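Local coordinates for CRP-like protein Clp (Xanthomonas campestris pv. campestris, PDB 3IWZ) that acts as a homodimeric global transcriptional regulator of virulence genes, binding DNA in its active form and apparently losing that ability when it binds cyclic di-GMP, at residues G90-S95 with Y135-Q140. Sequence-based numbering, arbitrary orientation.
Sequences GLFIES and YAIGVQ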
ATOM      1  N   GLY D  90      -9.815   5.992  -7.801  1.00 34.58           N
ATOM      2  CA  GLY D  90     -11.202   6.386  -7.969  1.00 34.03           C
ATOM      3  C   GLY D  90     -12.069   5.346  -8.657  1.00 36.04           C
ATOM      4  O   GLY D  90     -13.292   5.390  -8.556  1.00 37.32           O
ATOM      5  N   LEU D  91     -11.452   4.403  -9.358  1.00 37.52           N
ATOM      6  CA  LEU D  91     -12.208   3.353 -10.032  1.00 39.81           C
ATOM      7  C   LEU D  91     -12.697   2.304  -9.022  1.00 41.13           C
ATOM      8  O   LEU D  91     -13.512   1.435  -9.343  1.00 40.64           O
ATOM      9  CB  LEU D  91     -11.330   2.670 -11.078  1.00 39.95           C
ATOM     10  CG  LEU D  91     -11.913   1.432 -11.756  1.00 42.73           C
ATOM     11  CD1 LEU D  91     -13.147   1.832 -12.554  1.00 43.49           C
ATOM     12  CD2 LEU D  91     -10.862   0.800 -12.666  1.00 42.93           C
ATOM     13  N   PHE D  92     -12.201   2.406  -7.794  1.00 40.73           N
ATOM     14  CA  PHE D  92     -12.537   1.451  -6.746  1.00 40.72           C
ATOM     15  C   PHE D  92     -13.113   2.108  -5.503  1.00 41.07           C
ATOM     16  O   PHE D  92     -13.970   1.540  -4.837  1.00 42.10           O
ATOM     17  CB  PHE D  92     -11.282   0.684  -6.350  1.00 37.03           C
ATOM     18  CG  PHE D  92     -10.739  -0.185  -7.432  1.00 34.15           C
ATOM     19  CD1 PHE D  92     -11.262  -1.453  -7.641  1.00 31.20           C
ATOM     20  CD2 PHE D  92      -9.690   0.253  -8.232  1.00 33.04           C
ATOM     21  CE1 PHE D  92     -10.745  -2.279  -8.630  1.00 32.97           C
ATOM     22  CE2 PHE D  92      -9.163  -0.567  -9.230  1.00 31.94           C
ATOM     23  CZ  PHE D  92      -9.688  -1.832  -9.429  1.00 30.41           C
ATOM     24  N   ILE D  93     -12.612   3.292  -5.184  1.00 40.80           N
ATOM     25  CA  ILE D  93     -13.072   4.017  -4.019  1.00 42.08           C
ATOM     26  C   ILE D  93     -13.628   5.353  -4.464  1.00 44.68           C
ATOM     27  O   ILE D  93     -12.895   6.347  -4.538  1.00 44.41           O
ATOM     28  CB  ILE D  93     -11.925   4.294  -3.026  1.00 41.16           C
ATOM     29  CG1 ILE D  93     -11.214   2.995  -2.661  1.00 39.36           C
ATOM     30  CG2 ILE D  93     -12.476   4.946  -1.777  1.00 38.22           C
ATOM     31  CD1 ILE D  93      -9.995   3.226  -1.794  1.00 41.05           C
ATOM     32  N   GLU D  94     -14.923   5.366  -4.767  1.00 47.17           N
ATOM     33  CA  GLU D  94     -15.599   6.580  -5.195  1.00 49.69           C
ATOM     34  C   GLU D  94     -15.068   7.749  -4.377  1.00 49.97           C
ATOM     35  O   GLU D  94     -15.229   7.803  -3.160  1.00 49.34           O
ATOM     36  CB  GLU D  94     -17.116   6.439  -5.001  1.00 51.99           C
ATOM     37  CG  GLU D  94     -17.755   5.357  -5.877  1.00 56.28           C
ATOM     38  CD  GLU D  94     -19.181   5.031  -5.462  1.00 59.71           C
ATOM     39  OE1 GLU D  94     -20.031   5.947  -5.483  1.00 59.10           O
ATOM     40  OE2 GLU D  94     -19.453   3.854  -5.115  1.00 61.81           O
ATOM     41  N   SER D  95     -14.400   8.668  -5.060  1.00 51.98           N
ATOM     42  CA  SER D  95     -13.839   9.844  -4.418  1.00 53.48           C
ATOM     43  C   SER D  95     -13.918  10.964  -5.438  1.00 53.62           C
ATOM     44  O   SER D  95     -13.946  10.715  -6.644  1.00 55.74           O
ATOM     45  CB  SER D  95     -12.388   9.582  -4.017  1.00 55.03           C
ATOM     46  OG  SER D  95     -11.866  10.647  -3.240  1.00 56.68           O
ATOM     47  N   TYR D 135      -8.053  -8.160 -13.102  1.00 34.62           N
ATOM     48  CA  TYR D 135      -7.000  -8.998 -12.546  1.00 32.97           C
ATOM     49  C   TYR D 135      -5.641  -8.326 -12.722  1.00 32.63           C
ATOM     50  O   TYR D 135      -4.818  -8.341 -11.808  1.00 33.10           O
ATOM     51  CB  TYR D 135      -6.992 -10.369 -13.224  1.00 33.86           C
ATOM     52  CG  TYR D 135      -5.920 -11.297 -12.700  1.00 35.23           C
ATOM     53  CD1 TYR D 135      -6.040 -11.898 -11.452  1.00 35.97           C
ATOM     54  CD2 TYR D 135      -4.757 -11.527 -13.433  1.00 36.21           C
ATOM     55  CE1 TYR D 135      -5.029 -12.701 -10.941  1.00 38.10           C
ATOM     56  CE2 TYR D 135      -3.735 -12.330 -12.931  1.00 38.58           C
ATOM     57  CZ  TYR D 135      -3.876 -12.910 -11.683  1.00 37.64           C
ATOM     58  OH  TYR D 135      -2.852 -13.668 -11.165  1.00 38.99           O
ATOM     59  N   ALA D 136      -5.394  -7.750 -13.896  1.00 29.52           N
ATOM     60  CA  ALA D 136      -4.120  -7.071 -14.128  1.00 30.36           C
ATOM     61  C   ALA D 136      -3.963  -5.940 -13.112  1.00 30.92           C
ATOM     62  O   ALA D 136      -2.904  -5.784 -12.508  1.00 30.97           O
ATOM     63  CB  ALA D 136      -4.054  -6.509 -15.542  1.00 30.84           C
ATOM     64  N   ILE D 137      -5.023  -5.155 -12.924  1.00 29.93           N
ATOM     65  CA  ILE D 137      -4.979  -4.056 -11.970  1.00 28.26           C
ATOM     66  C   ILE D 137      -4.755  -4.635 -10.579  1.00 29.00           C
ATOM     67  O   ILE D 137      -4.056  -4.048  -9.754  1.00 30.82           O
ATOM     68  CB  ILE D 137      -6.284  -3.234 -12.009  1.00 29.21           C
ATOM     69  CG1 ILE D 137      -6.395  -2.516 -13.361  1.00 27.75           C
ATOM     70  CG2 ILE D 137      -6.319  -2.243 -10.850  1.00 23.37           C
ATOM     71  CD1 ILE D 137      -7.647  -1.706 -13.534  1.00 30.60           C
ATOM     72  N   GLY D 138      -5.340  -5.803 -10.330  1.00 28.09           N
ATOM     73  CA  GLY D 138      -5.158  -6.452  -9.046  1.00 27.44           C
ATOM     74  C   GLY D 138      -3.686  -6.757  -8.827  1.00 27.38           C
ATOM     75  O   GLY D 138      -3.136  -6.520  -7.747  1.00 30.41           O
ATOM     76  N   VAL D 139      -3.043  -7.301  -9.855  1.00 27.30           N
ATOM     77  CA  VAL D 139      -1.618  -7.620  -9.787  1.00 25.98           C
ATOM     78  C   VAL D 139      -0.810  -6.373  -9.439  1.00 26.37           C
ATOM     79  O   VAL D 139       0.094  -6.408  -8.594  1.00 26.91           O
ATOM     80  CB  VAL D 139      -1.104  -8.160 -11.139  1.00 29.02           C
ATOM     81  CG1 VAL D 139       0.425  -8.185 -11.146  1.00 28.60           C
ATOM     82  CG2 VAL D 139      -1.679  -9.560 -11.395  1.00 29.26           C
ATOM     83  N   GLN D 140      -1.143  -5.265 -10.090  1.00 23.04           N
ATOM     84  CA  GLN D 140      -0.414  -4.032  -9.856  1.00 26.18           C
ATOM     85  C   GLN D 140      -0.686  -3.449  -8.482  1.00 23.42           C
ATOM     86  O   GLN D 140       0.223  -2.929  -7.845  1.00 22.66           O
ATOM     87  CB  GLN D 140      -0.712  -3.015 -10.970  1.00 26.48           C
ATOM     88  CG  GLN D 140      -0.233  -3.509 -12.335  1.00 32.63           C
ATOM     89  CD  GLN D 140      -0.476  -2.529 -13.480  1.00 34.11           C
ATOM     90  OE1 GLN D 140      -0.259  -2.862 -14.649  1.00 34.30           O
ATOM     91  NE2 GLN D 140      -0.918  -1.324 -13.152  1.00 33.29           N
TER
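Ile137 meets Leu91 and Phe92 through its two branches, a clear case of one beta-branched residue on a helix serving two loop side chains at once. Read along the helix, the account begins with Tyr135, which turns from the loop of its own chain toward the second subunit: its OH is hydrogen-bonded to Leu91 O of that subunit, and its ring meets that of Phe92 of the same neighbouring chain with the planes about 20° apart, both contacts being repeated by the two-fold symmetry of the dimer.

At Ile137 the intrachain contact proper is made. With CG1 anti to the carbonyl carbon (chi1 -67°) and the chain extended beyond it, CD1 reaches Leu91 CD2 at 4.2 Å, a loose apolar touch. The other branch comes closer: CG2 sits 3.7 Å from Phe92 CE2 and equally near CZ, set obliquely to the ring. Leu91 also lies against one face of that ring, with its CG 4.2 Å above the plane and displaced toward the rim. Ile137 CG2 lies slightly to the other side of this plane, whereas CD1 is on the side of Leu91, so the plane of the ring passes between the two methyls. Leu91 further rests on Tyr115, Leu118 and Gln119 of helix 115-122, and Ile137 on Phe85 of strand 85-86.

This is the architecture of the CRP family, in which a cyclic-nucleotide-binding beta-roll leans on the long dimerisation helix (C-helix), here 130-157; the loop holding 90-95 probably corresponds to the phosphate-binding cassette of such domains, and the contact joins it to that helix. All three touching residues are buried, yet the segments bury just 98 Å² between them, and the nearest CA atoms, Leu91 CA and Ile137 CA, stand 10.5 Å apart.

Tyr135 O accepts a hydrogen bond from Val139 N, one turn further on, at 2.8 Å, and Val139 packs on Ile93 of the second subunit.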